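Local coordinates for prolyl-tRNA synthetase (Naegleria fowleri, PDB 6NAB), which probably catalyses the ATP-dependent attachment of proline to its cognate tRNA, by way of a prolyl-adenylate intermediate, as expected of a class II aminoacyl-tRNA synthetase, at residues P77-K82 with E112-R117; S96-W101 with R150-H155; T146-W151 with R163-Q168. All coordinates share one frame; numbering follows the deposited sequence. Where two conformers were deposited one is given.

Overall arrangement
Following the chain from the N terminus, 77-82 opens contact 1, and 29 residues, partly helix and strand, separate it from 112-117. Among them lies 96-101, the first half of contact 2; its partner, 150-155, comes 48 residues later, after contact 1 has closed, so the two contacts cross. They meet in the antiparallel sheet where strand 108-116 lies between 79-81 and 100-105. Contact 3 follows contact 1 in series, closing a connection of 11 residues without helix or strand between strands 140-149 and 164-174, beside the ligands. It shares Arg150 and Trp151 with contact 2, while Arg117 ties contact 1 to Asn147 and Val149. All three touch the second subunit.

Contact 1. Residues P77-K82 with E112-R117; sequences PLFVTK and EPIALR
Val80 and Ala115 exchange two backbone hydrogen bonds, Val80 N to Ala115 O at 2.9 Å and Ala115 N to Val80 O at 3.0 Å. Two residues along, Arg117 N lies nearly in line with the C=O of Leu78 (176° at the oxygen), though their bond is bent at the hydrogen (144°). The Arg117 side chain crosses that of Leu78 at about a right angle: Leu78 CA lies over one face of the guanidinium, and a water accepts from NH1 and donates to Pro77 O. A long, multiply donating arginine suits this buried corner, because it can serve Asn147 O directly through NE, Phe76 O weakly through NH1 and Pro77 O through the water. At the far end a second water accepts from Lys82 N and donates to Glu112 OE1 and Pro113 O.

These bonds join strand 79-81 to the middle strand of an antiparallel sheet in the class II synthetase core, three-stranded within this chain and continued by the second subunit. Thr81 sits at the N-cap position just before helix 82-85: its OG1 accepts from Ala84 N and also bonds Asp40 of the second subunit.

Phe79, Ile114 and Leu116 share one face. Because Ile114 CG1 stands between the backbone N and the carbonyl carbon (chi1 60°), the chain carries CD1 over the Phe79 ring in a CH-pi contact, 3.9 Å from its centroid. Leu116 runs alongside the phenyl group, CD2 3.6 Å from Phe79 CE1. The other face has smaller residues: Val80 CG1 packs on Ala115 CB at 3.7 Å, and both touch Leu85 of helix 82-85.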
loop_
_atom_site.group_PDB
_atom_site.type_symbol
_atom_site.label_atom_id
_atom_site.label_comp_id
_atom_site.label_asym_id
_atom_site.label_seq_id
_atom_site.Cartn_x
_atom_site.Cartn_y
_atom_site.Cartn_z
ATOM N N PRO B 77 -9.588 -4.942 -7.756
ATOM C CA PRO B 77 -8.923 -4.290 -8.894
ATOM C C PRO B 77 -9.146 -2.780 -8.996
ATOM O O PRO B 77 -10.118 -2.203 -8.493
ATOM C CB PRO B 77 -9.529 -5.008 -10.106
ATOM C CG PRO B 77 -9.920 -6.359 -9.568
ATOM C CD PRO B 77 -10.441 -6.061 -8.196
ATOM N N LEU B 78 -8.207 -2.152 -9.715
ATOM C CA LEU B 78 -8.291 -0.735 -10.067
ATOM C C LEU B 78 -9.429 -0.447 -11.040
ATOM O O LEU B 78 -10.012 0.643 -11.011
ATOM C CB LEU B 78 -6.963 -0.300 -10.691
ATOM C CG LEU B 78 -6.833 1.098 -11.304
ATOM C CD1 LEU B 78 -6.943 2.156 -10.208
ATOM C CD2 LEU B 78 -5.478 1.222 -12.028
ATOM N N PHE B 79 -9.763 -1.405 -11.897
ATOM C CA PHE B 79 -10.694 -1.200 -12.999
ATOM C C PHE B 79 -12.102 -1.654 -12.631
ATOM O O PHE B 79 -12.287 -2.612 -11.875
ATOM C CB PHE B 79 -10.226 -1.970 -14.235
ATOM C CG PHE B 79 -8.855 -1.587 -14.707
ATOM C CD1 PHE B 79 -8.611 -0.315 -15.216
ATOM C CD2 PHE B 79 -7.809 -2.505 -14.670
ATOM C CE1 PHE B 79 -7.339 0.041 -15.683
ATOM C CE2 PHE B 79 -6.540 -2.154 -15.120
ATOM C CZ PHE B 79 -6.305 -0.879 -15.632
ATOM N N VAL B 80 -13.101 -0.972 -13.199
ATOM C CA VAL B 80 -14.504 -1.348 -13.030
ATOM C C VAL B 80 -15.186 -1.263 -14.391
ATOM O O VAL B 80 -14.836 -0.416 -15.222
ATOM C CB VAL B 80 -15.218 -0.457 -11.984
ATOM C CG1 VAL B 80 -15.173 1.025 -12.399
ATOM C CG2 VAL B 80 -16.662 -0.932 -11.746
ATOM N N THR B 81 -16.111 -2.180 -14.652
ATOM C CA THR B 81 -16.805 -2.128 -15.927
ATOM C C THR B 81 -17.927 -1.092 -15.883
ATOM O O THR B 81 -18.422 -0.709 -14.817
ATOM C CB THR B 81 -17.387 -3.494 -16.325
ATOM O OG1 THR B 81 -18.344 -3.919 -15.348
ATOM C CG2 THR B 81 -16.280 -4.550 -16.474
ATOM N N LYS B 82 -18.313 -0.628 -17.074
ATOM C CA LYS B 82 -19.490 0.230 -17.186
ATOM C C LYS B 82 -20.720 -0.455 -16.604
ATOM O O LYS B 82 -21.515 0.171 -15.890
ATOM C CB LYS B 82 -19.737 0.592 -18.647
ATOM C CG LYS B 82 -20.960 1.534 -18.825
ATOM C CD LYS B 82 -21.229 1.838 -20.273
ATOM C CE LYS B 82 -20.174 2.742 -20.862
ATOM N NZ LYS B 82 -20.625 3.225 -22.207
ATOM N N GLU B 112 -13.998 -2.635 -25.462
ATOM C CA GLU B 112 -14.780 -2.333 -24.267
ATOM C C GLU B 112 -13.983 -1.387 -23.380
ATOM O O GLU B 112 -13.011 -1.825 -22.728
ATOM C CB GLU B 112 -15.114 -3.627 -23.518
ATOM C CG GLU B 112 -15.759 -3.411 -22.148
ATOM C CD GLU B 112 -15.947 -4.695 -21.328
ATOM O OE1 GLU B 112 -16.260 -4.562 -20.124
ATOM O OE2 GLU B 112 -15.786 -5.820 -21.862
ATOM N N PRO B 113 -14.361 -0.110 -23.304
ATOM C CA PRO B 113 -13.727 0.796 -22.345
ATOM C C PRO B 113 -14.001 0.374 -20.912
ATOM O O PRO B 113 -15.059 -0.172 -20.595
ATOM C CB PRO B 113 -14.373 2.152 -22.655
ATOM C CG PRO B 113 -14.846 2.031 -24.073
ATOM C CD PRO B 113 -15.252 0.598 -24.241
ATOM N N ILE B 114 -13.034 0.647 -20.040
ATOM C CA ILE B 114 -13.157 0.348 -18.620
ATOM C C ILE B 114 -12.741 1.582 -17.835
ATOM O O ILE B 114 -11.947 2.406 -18.302
ATOM C CB ILE B 114 -12.320 -0.884 -18.186
ATOM C CG1 ILE B 114 -10.846 -0.641 -18.483
ATOM C CG2 ILE B 114 -12.836 -2.169 -18.859
ATOM C CD1 ILE B 114 -9.979 -1.830 -18.186
ATOM N N ALA B 115 -13.292 1.702 -16.637
ATOM C CA ALA B 115 -13.157 2.887 -15.811
ATOM C C ALA B 115 -12.178 2.648 -14.668
ATOM O O ALA B 115 -12.002 1.518 -14.203
ATOM C CB ALA B 115 -14.523 3.289 -15.250
ATOM N N LEU B 116 -11.555 3.728 -14.204
ATOM C CA LEU B 116 -10.744 3.695 -12.996
ATOM C C LEU B 116 -11.638 3.932 -11.784
ATOM O O LEU B 116 -12.523 4.793 -11.814
ATOM C CB LEU B 116 -9.641 4.755 -13.057
ATOM C CG LEU B 116 -8.699 4.712 -14.261
ATOM C CD1 LEU B 116 -7.614 5.776 -14.120
ATOM C CD2 LEU B 116 -8.093 3.326 -14.381
ATOM N N ARG B 117 -11.397 3.173 -10.724
ATOM C CA ARG B 117 -12.248 3.209 -9.548
ATOM C C ARG B 117 -12.295 4.613 -8.942
ATOM O O ARG B 117 -11.239 5.185 -8.615
ATOM C CB ARG B 117 -11.773 2.190 -8.497
ATOM C CG ARG B 117 -10.514 2.534 -7.725
ATOM C CD ARG B 117 -10.075 1.441 -6.745
ATOM N NE ARG B 117 -8.623 1.521 -6.646
ATOM C CZ ARG B 117 -7.791 0.507 -6.479
ATOM N NH1 ARG B 117 -8.236 -0.746 -6.352
ATOM N NH2 ARG B 117 -6.487 0.766 -6.450
HETATM O O HOH W 1 -11.065 -1.730 -5.814
HETATM O O HOH W 2 -16.832 -1.887 -19.315
#

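Contact 2. Residues S96-W101 with R150-H155. With AMP (adenosine monophosphate), chain M; PRO (proline), chain N.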
loop_
_atom_site.group_PDB
_atom_site.type_symbol
_atom_site.label_atom_id
_atom_site.label_comp_id
_atom_site.label_asym_id
_atom_site.label_seq_id
_atom_site.Cartn_x
_atom_site.Cartn_y
_atom_site.Cartn_z
ATOM N N SER B 96 -20.507 9.903 -12.049
ATOM C CA SER B 96 -20.297 9.871 -13.497
ATOM C C SER B 96 -19.318 10.928 -14.007
ATOM O O SER B 96 -18.340 10.567 -14.672
ATOM C CB SER B 96 -21.634 9.992 -14.231
ATOM O OG SER B 96 -22.126 8.709 -14.555
ATOM N N PRO B 97 -19.518 12.223 -13.725
ATOM C CA PRO B 97 -18.619 13.238 -14.311
ATOM C C PRO B 97 -17.164 13.124 -13.868
ATOM O O PRO B 97 -16.285 13.667 -14.547
ATOM C CB PRO B 97 -19.227 14.573 -13.847
ATOM C CG PRO B 97 -20.591 14.244 -13.315
ATOM C CD PRO B 97 -20.525 12.836 -12.836
ATOM N N GLU B 98 -16.878 12.443 -12.761
ATOM C CA GLU B 98 -15.524 12.339 -12.231
ATOM C C GLU B 98 -14.818 11.031 -12.591
ATOM O O GLU B 98 -13.691 10.807 -12.131
ATOM C CB GLU B 98 -15.554 12.500 -10.706
ATOM C CG GLU B 98 -16.006 13.892 -10.244
ATOM C CD GLU B 98 -16.085 14.026 -8.727
ATOM O OE1 GLU B 98 -16.248 15.169 -8.251
ATOM O OE2 GLU B 98 -15.972 12.998 -8.012
ATOM N N VAL B 99 -15.437 10.161 -13.383
ATOM C CA VAL B 99 -14.864 8.845 -13.681
ATOM C C VAL B 99 -13.939 8.940 -14.895
ATOM O O VAL B 99 -14.323 9.474 -15.948
ATOM C CB VAL B 99 -15.975 7.806 -13.909
ATOM C CG1 VAL B 99 -15.399 6.551 -14.538
ATOM C CG2 VAL B 99 -16.670 7.476 -12.592
ATOM N N ALA B 100 -12.707 8.447 -14.736
ATOM C CA ALA B 100 -11.725 8.378 -15.815
ATOM C C ALA B 100 -11.846 7.047 -16.556
ATOM O O ALA B 100 -11.956 5.989 -15.935
ATOM C CB ALA B 100 -10.303 8.538 -15.264
ATOM N N TRP B 101 -11.802 7.106 -17.884
ATOM C CA TRP B 101 -12.056 5.949 -18.730
ATOM C C TRP B 101 -10.819 5.587 -19.535
ATOM O O TRP B 101 -10.260 6.436 -20.237
ATOM C CB TRP B 101 -13.218 6.209 -19.685
ATOM C CG TRP B 101 -14.533 6.244 -19.006
ATOM C CD1 TRP B 101 -15.185 7.342 -18.519
ATOM C CD2 TRP B 101 -15.362 5.119 -18.718
ATOM N NE1 TRP B 101 -16.380 6.963 -17.954
ATOM C CE2 TRP B 101 -16.512 5.603 -18.067
ATOM C CE3 TRP B 101 -15.246 3.746 -18.957
ATOM C CZ2 TRP B 101 -17.541 4.764 -17.651
ATOM C CZ3 TRP B 101 -16.267 2.913 -18.538
ATOM C CH2 TRP B 101 -17.404 3.428 -17.894
ATOM N N ARG B 150 -10.571 10.492 -9.008
ATOM C CA ARG B 150 -11.771 11.290 -9.247
ATOM C C ARG B 150 -11.339 12.499 -10.052
ATOM O O ARG B 150 -10.542 13.314 -9.575
ATOM C CB ARG B 150 -12.441 11.710 -7.934
ATOM C CG ARG B 150 -13.025 10.516 -7.157
ATOM C CD ARG B 150 -13.753 10.917 -5.858
ATOM N NE ARG B 150 -14.024 9.728 -5.028
ATOM C CZ ARG B 150 -14.717 9.725 -3.890
ATOM N NH1 ARG B 150 -15.246 10.857 -3.407
ATOM N NH2 ARG B 150 -14.879 8.582 -3.223
ATOM N N TRP B 151 -11.825 12.593 -11.288
ATOM C CA TRP B 151 -11.396 13.666 -12.179
ATOM C C TRP B 151 -12.122 14.945 -11.768
ATOM O O TRP B 151 -13.051 15.418 -12.423
ATOM C CB TRP B 151 -11.632 13.306 -13.635
ATOM C CG TRP B 151 -10.552 13.859 -14.494
ATOM C CD1 TRP B 151 -10.637 14.925 -15.347
ATOM C CD2 TRP B 151 -9.194 13.421 -14.532
ATOM N NE1 TRP B 151 -9.421 15.150 -15.941
ATOM C CE2 TRP B 151 -8.515 14.243 -15.452
ATOM C CE3 TRP B 151 -8.485 12.402 -13.883
ATOM C CZ2 TRP B 151 -7.161 14.074 -15.745
ATOM C CZ3 TRP B 151 -7.140 12.237 -14.173
ATOM C CH2 TRP B 151 -6.493 13.068 -15.092
ATOM N N GLU B 152 -11.666 15.495 -10.642
ATOM C CA GLU B 152 -12.327 16.617 -9.989
ATOM C C GLU B 152 -12.542 17.779 -10.952
ATOM O O GLU B 152 -11.650 18.144 -11.724
ATOM C CB GLU B 152 -11.489 17.072 -8.785
ATOM C CG GLU B 152 -11.263 15.977 -7.730
ATOM C CD GLU B 152 -12.455 15.829 -6.776
ATOM O OE1 GLU B 152 -13.263 16.792 -6.639
ATOM O OE2 GLU B 152 -12.596 14.734 -6.191
ATOM N N PHE B 153 -13.750 18.341 -10.916
ATOM C CA PHE B 153 -14.009 19.559 -11.675
ATOM C C PHE B 153 -13.438 20.776 -10.960
ATOM O O PHE B 153 -12.869 21.664 -11.603
ATOM C CB PHE B 153 -15.512 19.735 -11.900
ATOM C CG PHE B 153 -15.872 20.996 -12.646
ATOM C CD1 PHE B 153 -15.816 21.038 -14.033
ATOM C CD2 PHE B 153 -16.259 22.140 -11.961
ATOM C CE1 PHE B 153 -16.145 22.197 -14.723
ATOM C CE2 PHE B 153 -16.584 23.302 -12.642
ATOM C CZ PHE B 153 -16.527 23.331 -14.025
ATOM N N LYS B 154 -13.566 20.821 -9.634
ATOM C CA LYS B 154 -13.007 21.926 -8.871
ATOM C C LYS B 154 -11.488 21.982 -9.017
ATOM O O LYS B 154 -10.824 20.972 -9.281
ATOM C CB LYS B 154 -13.379 21.785 -7.395
ATOM C CG LYS B 154 -14.870 21.852 -7.107
ATOM C CD LYS B 154 -15.111 21.673 -5.620
ATOM C CE LYS B 154 -16.393 20.915 -5.331
ATOM N NZ LYS B 154 -16.821 21.092 -3.909
ATOM N N HIS B 155 -10.945 23.183 -8.825
ATOM C CA HIS B 155 -9.501 23.397 -8.808
ATOM C C HIS B 155 -8.836 22.457 -7.808
ATOM O O HIS B 155 -9.295 22.307 -6.669
ATOM C CB HIS B 155 -9.227 24.857 -8.446
ATOM C CG HIS B 155 -7.820 25.304 -8.691
ATOM N ND1 HIS B 155 -6.784 25.026 -7.824
ATOM C CD2 HIS B 155 -7.286 26.044 -9.690
ATOM C CE1 HIS B 155 -5.668 25.560 -8.290
ATOM N NE2 HIS B 155 -5.946 26.186 -9.419
HETATM P P AMP M . -16.487 11.508 0.170
HETATM O O1P AMP M . -16.908 10.410 -0.893
HETATM O O2P AMP M . -16.570 13.005 -0.261
HETATM O O3P AMP M . -17.233 11.213 1.467
HETATM O "O5'" AMP M . -14.970 11.281 0.613
HETATM C "C5'" AMP M . -14.495 10.005 1.036
HETATM C "C4'" AMP M . -13.115 10.113 1.631
HETATM O "O4'" AMP M . -12.197 10.558 0.595
HETATM C "C3'" AMP M . -12.997 11.124 2.767
HETATM O "O3'" AMP M . -12.037 10.671 3.723
HETATM C "C2'" AMP M . -12.510 12.391 2.050
HETATM O "O2'" AMP M . -11.788 13.272 2.873
HETATM C "C1'" AMP M . -11.637 11.815 0.937
HETATM N N9 AMP M . -11.591 12.610 -0.300
HETATM C C8 AMP M . -12.627 12.829 -1.169
HETATM N N7 AMP M . -12.271 13.402 -2.296
HETATM C C5 AMP M . -10.907 13.583 -2.154
HETATM C C6 AMP M . -9.925 14.117 -3.014
HETATM N N6 AMP M . -10.182 14.569 -4.248
HETATM N N1 AMP M . -8.646 14.144 -2.570
HETATM C C2 AMP M . -8.378 13.663 -1.353
HETATM N N3 AMP M . -9.218 13.129 -0.455
HETATM C C4 AMP M . -10.471 13.114 -0.921
HETATM N N PRO N . -16.812 4.723 -0.455
HETATM C CA PRO N . -17.206 5.852 0.398
HETATM C C PRO N . -16.863 7.197 -0.242
HETATM O O PRO N . -17.106 8.257 0.350
HETATM C CB PRO N . -16.393 5.630 1.683
HETATM C CG PRO N . -15.195 4.799 1.228
HETATM C CD PRO N . -15.759 3.895 0.167
HETATM O OXT PRO N . -16.352 7.248 -1.369
HETATM O O HOH W 3 -15.673 16.046 -5.800
HETATM O O HOH W 4 -16.780 13.171 -5.440
HETATM O O HOH W 5 -15.722 17.222 -9.690
#
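The Glu98 side chain runs slantwise across that of Arg150, its carboxylate turned 29° from the plane of the guanidinium. Arg150, Trp151 and Glu152 follow strand 140-149 as an Arg-x-Glu sequence, consistent with motif 2 of class II synthetases. The charged atoms stay apart: Glu98 OE2 rests against the aliphatic part of the arginine, 3.7 Å from Arg150 CD. The extended Arg150 chain carries its guanidinium on to the ligands, where the two terminal nitrogens work edge-on, NH1 to AMP O1P at 3.0 Å and NH2 to proline OXT at 2.7 Å. Arginine suits this place because one flat cation can bridge both anions; Pro118 O, accepting from NE, helps to fix its rotation.

Glu152 bends at chi2 (-82°), which swings its carboxylate back toward the adenine, and OE2 accepts from AMP N6 at 3.1 Å. OE1 forms a salt bridge with Arg161, which probably offsets the nearness of Glu98 OE1, 3.8 Å from Glu152 OE1. A water donates to both of these oxygens.

The backbones are pinned where Trp151 centres an inverse gamma turn: its N-H points almost straight at Glu98 O, N to O 2.7 Å with an angle of 178° at the hydrogen.

Contact 3. Residues T146-W151 with R163-Q168. With AMP (adenosine monophosphate), chain M; PRO (proline), chain N.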
loop_
_atom_site.group_PDB
_atom_site.type_symbol
_atom_site.label_atom_id
_atom_site.label_comp_id
_atom_site.label_asym_id
_atom_site.label_seq_id
_atom_site.Cartn_x
_atom_site.Cartn_y
_atom_site.Cartn_z
ATOM N N THR B 146 -5.671 1.715 -0.880
ATOM C CA THR B 146 -5.523 1.787 -2.329
ATOM C C THR B 146 -5.453 3.238 -2.787
ATOM O O THR B 146 -5.710 4.171 -2.026
ATOM C CB THR B 146 -6.699 1.116 -3.079
ATOM O OG1 THR B 146 -7.877 1.918 -2.917
ATOM C CG2 THR B 146 -7.020 -0.223 -2.560
ATOM N N ASN B 147 -5.163 3.408 -4.074
ATOM C CA ASN B 147 -5.304 4.691 -4.742
ATOM C C ASN B 147 -6.648 4.753 -5.466
ATOM O O ASN B 147 -7.184 3.741 -5.922
ATOM C CB ASN B 147 -4.151 4.938 -5.730
ATOM C CG ASN B 147 -3.998 3.823 -6.765
ATOM O OD1 ASN B 147 -4.466 2.700 -6.574
ATOM N ND2 ASN B 147 -3.338 4.143 -7.869
ATOM N N VAL B 148 -7.211 5.949 -5.544
ATOM C CA VAL B 148 -8.474 6.147 -6.236
ATOM C C VAL B 148 -8.354 7.393 -7.097
ATOM O O VAL B 148 -7.516 8.265 -6.859
ATOM C CB VAL B 148 -9.664 6.241 -5.258
ATOM C CG1 VAL B 148 -10.165 4.836 -4.925
ATOM C CG2 VAL B 148 -9.231 6.913 -3.992
ATOM N N VAL B 149 -9.196 7.454 -8.125
ATOM C CA VAL B 149 -9.168 8.515 -9.135
ATOM C C VAL B 149 -10.538 9.180 -9.219
ATOM O O VAL B 149 -11.546 8.515 -9.489
ATOM C CB VAL B 149 -8.747 7.961 -10.508
ATOM C CG1 VAL B 149 -8.856 9.017 -11.582
ATOM C CG2 VAL B 149 -7.297 7.350 -10.443
ATOM N N ARG B 150 -10.571 10.492 -9.008
ATOM C CA ARG B 150 -11.771 11.290 -9.247
ATOM C C ARG B 150 -11.339 12.499 -10.052
ATOM O O ARG B 150 -10.542 13.314 -9.575
ATOM C CB ARG B 150 -12.441 11.710 -7.934
ATOM C CG ARG B 150 -13.025 10.516 -7.157
ATOM C CD ARG B 150 -13.753 10.917 -5.858
ATOM N NE ARG B 150 -14.024 9.728 -5.028
ATOM C CZ ARG B 150 -14.717 9.725 -3.890
ATOM N NH1 ARG B 150 -15.246 10.857 -3.407
ATOM N NH2 ARG B 150 -14.879 8.582 -3.223
ATOM N N TRP B 151 -11.825 12.593 -11.288
ATOM C CA TRP B 151 -11.396 13.666 -12.179
ATOM C C TRP B 151 -12.122 14.945 -11.768
ATOM O O TRP B 151 -13.051 15.418 -12.423
ATOM C CB TRP B 151 -11.632 13.306 -13.635
ATOM C CG TRP B 151 -10.552 13.859 -14.494
ATOM C CD1 TRP B 151 -10.637 14.925 -15.347
ATOM C CD2 TRP B 151 -9.194 13.421 -14.532
ATOM N NE1 TRP B 151 -9.421 15.150 -15.941
ATOM C CE2 TRP B 151 -8.515 14.243 -15.452
ATOM C CE3 TRP B 151 -8.485 12.402 -13.883
ATOM C CZ2 TRP B 151 -7.161 14.074 -15.745
ATOM C CZ3 TRP B 151 -7.140 12.237 -14.173
ATOM C CH2 TRP B 151 -6.493 13.068 -15.092
ATOM N N ARG B 163 -6.601 14.693 -7.853
ATOM C CA ARG B 163 -7.340 13.843 -8.779
ATOM C C ARG B 163 -6.985 12.369 -8.615
ATOM O O ARG B 163 -7.826 11.503 -8.895
ATOM C CB ARG B 163 -7.123 14.339 -10.210
ATOM C CG ARG B 163 -7.822 15.689 -10.385
ATOM C CD ARG B 163 -7.854 16.262 -11.783
ATOM N NE ARG B 163 -8.719 17.442 -11.760
ATOM C CZ ARG B 163 -8.307 18.684 -11.505
ATOM N NH1 ARG B 163 -7.022 18.943 -11.285
ATOM N NH2 ARG B 163 -9.186 19.672 -11.483
ATOM N N GLU B 164 -5.773 12.062 -8.165
ATOM C CA GLU B 164 -5.467 10.753 -7.604
ATOM C C GLU B 164 -5.191 10.982 -6.129
ATOM O O GLU B 164 -4.451 11.903 -5.778
ATOM C CB GLU B 164 -4.254 10.081 -8.269
ATOM C CG GLU B 164 -3.893 8.755 -7.601
ATOM C CD GLU B 164 -2.611 8.126 -8.151
ATOM O OE1 GLU B 164 -1.792 8.850 -8.757
ATOM O OE2 GLU B 164 -2.436 6.900 -7.978
ATOM N N PHE B 165 -5.807 10.181 -5.269
ATOM C CA PHE B 165 -5.481 10.229 -3.851
ATOM C C PHE B 165 -5.439 8.809 -3.300
ATOM O O PHE B 165 -5.831 7.844 -3.963
ATOM C CB PHE B 165 -6.454 11.140 -3.071
ATOM C CG PHE B 165 -7.926 10.753 -3.177
ATOM C CD1 PHE B 165 -8.525 9.972 -2.202
ATOM C CD2 PHE B 165 -8.715 11.251 -4.197
ATOM C CE1 PHE B 165 -9.879 9.669 -2.259
ATOM C CE2 PHE B 165 -10.088 10.947 -4.271
ATOM C CZ PHE B 165 -10.659 10.147 -3.302
ATOM N N TYR B 166 -4.925 8.697 -2.082
ATOM C CA TYR B 166 -4.693 7.431 -1.413
ATOM C C TYR B 166 -5.552 7.406 -0.165
ATOM O O TYR B 166 -5.705 8.428 0.507
ATOM C CB TYR B 166 -3.195 7.256 -1.077
ATOM C CG TYR B 166 -2.362 7.561 -2.298
ATOM C CD1 TYR B 166 -2.188 6.616 -3.294
ATOM C CD2 TYR B 166 -1.839 8.832 -2.502
ATOM C CE1 TYR B 166 -1.466 6.905 -4.436
ATOM C CE2 TYR B 166 -1.111 9.136 -3.647
ATOM C CZ TYR B 166 -0.935 8.171 -4.609
ATOM O OH TYR B 166 -0.227 8.465 -5.742
ATOM N N TRP B 167 -6.138 6.251 0.123
ATOM C CA TRP B 167 -7.061 6.154 1.244
ATOM C C TRP B 167 -7.077 4.717 1.755
ATOM O O TRP B 167 -6.389 3.836 1.228
ATOM C CB TRP B 167 -8.456 6.665 0.825
ATOM C CG TRP B 167 -9.288 5.756 -0.084
ATOM C CD1 TRP B 167 -8.912 4.558 -0.667
ATOM C CD2 TRP B 167 -10.649 5.977 -0.478
ATOM N NE1 TRP B 167 -9.968 4.034 -1.394
ATOM C CE2 TRP B 167 -11.042 4.879 -1.287
ATOM C CE3 TRP B 167 -11.583 6.997 -0.220
ATOM C CZ2 TRP B 167 -12.319 4.787 -1.851
ATOM C CZ3 TRP B 167 -12.844 6.901 -0.779
ATOM C CH2 TRP B 167 -13.201 5.813 -1.596
ATOM N N GLN B 168 -7.836 4.500 2.818
ATOM C CA GLN B 168 -8.443 3.208 3.075
ATOM C C GLN B 168 -9.939 3.343 2.843
ATOM O O GLN B 168 -10.524 4.404 3.069
ATOM C CB GLN B 168 -8.163 2.693 4.498
ATOM C CG GLN B 168 -8.574 3.625 5.648
ATOM C CD GLN B 168 -10.096 3.664 5.920
ATOM O OE1 GLN B 168 -10.634 4.707 6.301
ATOM N NE2 GLN B 168 -10.784 2.542 5.700
HETATM P P AMP M . -16.487 11.508 0.170
HETATM O O1P AMP M . -16.908 10.410 -0.893
HETATM O O2P AMP M . -16.570 13.005 -0.261
HETATM O O3P AMP M . -17.233 11.213 1.467
HETATM O "O5'" AMP M . -14.970 11.281 0.613
HETATM C "C5'" AMP M . -14.495 10.005 1.036
HETATM C "C4'" AMP M . -13.115 10.113 1.631
HETATM O "O4'" AMP M . -12.197 10.558 0.595
HETATM C "C3'" AMP M . -12.997 11.124 2.767
HETATM O "O3'" AMP M . -12.037 10.671 3.723
HETATM C "C2'" AMP M . -12.510 12.391 2.050
HETATM O "O2'" AMP M . -11.788 13.272 2.873
HETATM C "C1'" AMP M . -11.637 11.815 0.937
HETATM N N9 AMP M . -11.591 12.610 -0.300
HETATM C C8 AMP M . -12.627 12.829 -1.169
HETATM N N7 AMP M . -12.271 13.402 -2.296
HETATM C C5 AMP M . -10.907 13.583 -2.154
HETATM C C6 AMP M . -9.925 14.117 -3.014
HETATM N N6 AMP M . -10.182 14.569 -4.248
HETATM N N1 AMP M . -8.646 14.144 -2.570
HETATM C C2 AMP M . -8.378 13.663 -1.353
HETATM N N3 AMP M . -9.218 13.129 -0.455
HETATM C C4 AMP M . -10.471 13.114 -0.921
HETATM N N PRO N . -16.812 4.723 -0.455
HETATM C CA PRO N . -17.206 5.852 0.398
HETATM C C PRO N . -16.863 7.197 -0.242
HETATM O O PRO N . -17.106 8.257 0.350
HETATM C CB PRO N . -16.393 5.630 1.683
HETATM C CG PRO N . -15.195 4.799 1.228
HETATM C CD PRO N . -15.759 3.895 0.167
HETATM O OXT PRO N . -16.352 7.248 -1.369
#
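This contact is an antiparallel pairing of strands 140-149 and 164-174 in the class II catalytic core, one face of the ladder turned to the bound AMP and proline. Val148 and Phe165 form a hydrogen-bonded pair, Val148 N to Phe165 O being 2.8 Å, and a bond from Arg150 N to Arg163 O extends the ladder.

On the ligand side Val148, in one of its two deposited conformers, is wedged between two aromatic rings. Its CG2, set between the backbone N and the carbonyl carbon, lies 3.6 Å from the Phe165 ring centroid and 3.8 Å from that of the Trp167 five-membered ring, over a face of each. The opposite face of Phe165 carries the adenine, Phe165 CD2 being 3.3 Å from AMP N1, so a flat, apolar side chain makes a good platform. Trp167 turns its edge to the ligands, CH2 3.5 Å from proline OXT.

On the other face Asn147 ND2 gives Glu164 OE2 a nearly straight bond of 2.9 Å; amide and carboxylate satisfy each other there, buried, while Glu164 OE1 accepts from Leu78 N of the second subunit. Strand 261-272 continues the sheet beside 164-174, setting Ser272 against Phe165 and Trp167, and helix 49-68 packs on Tyr166 through Trp55.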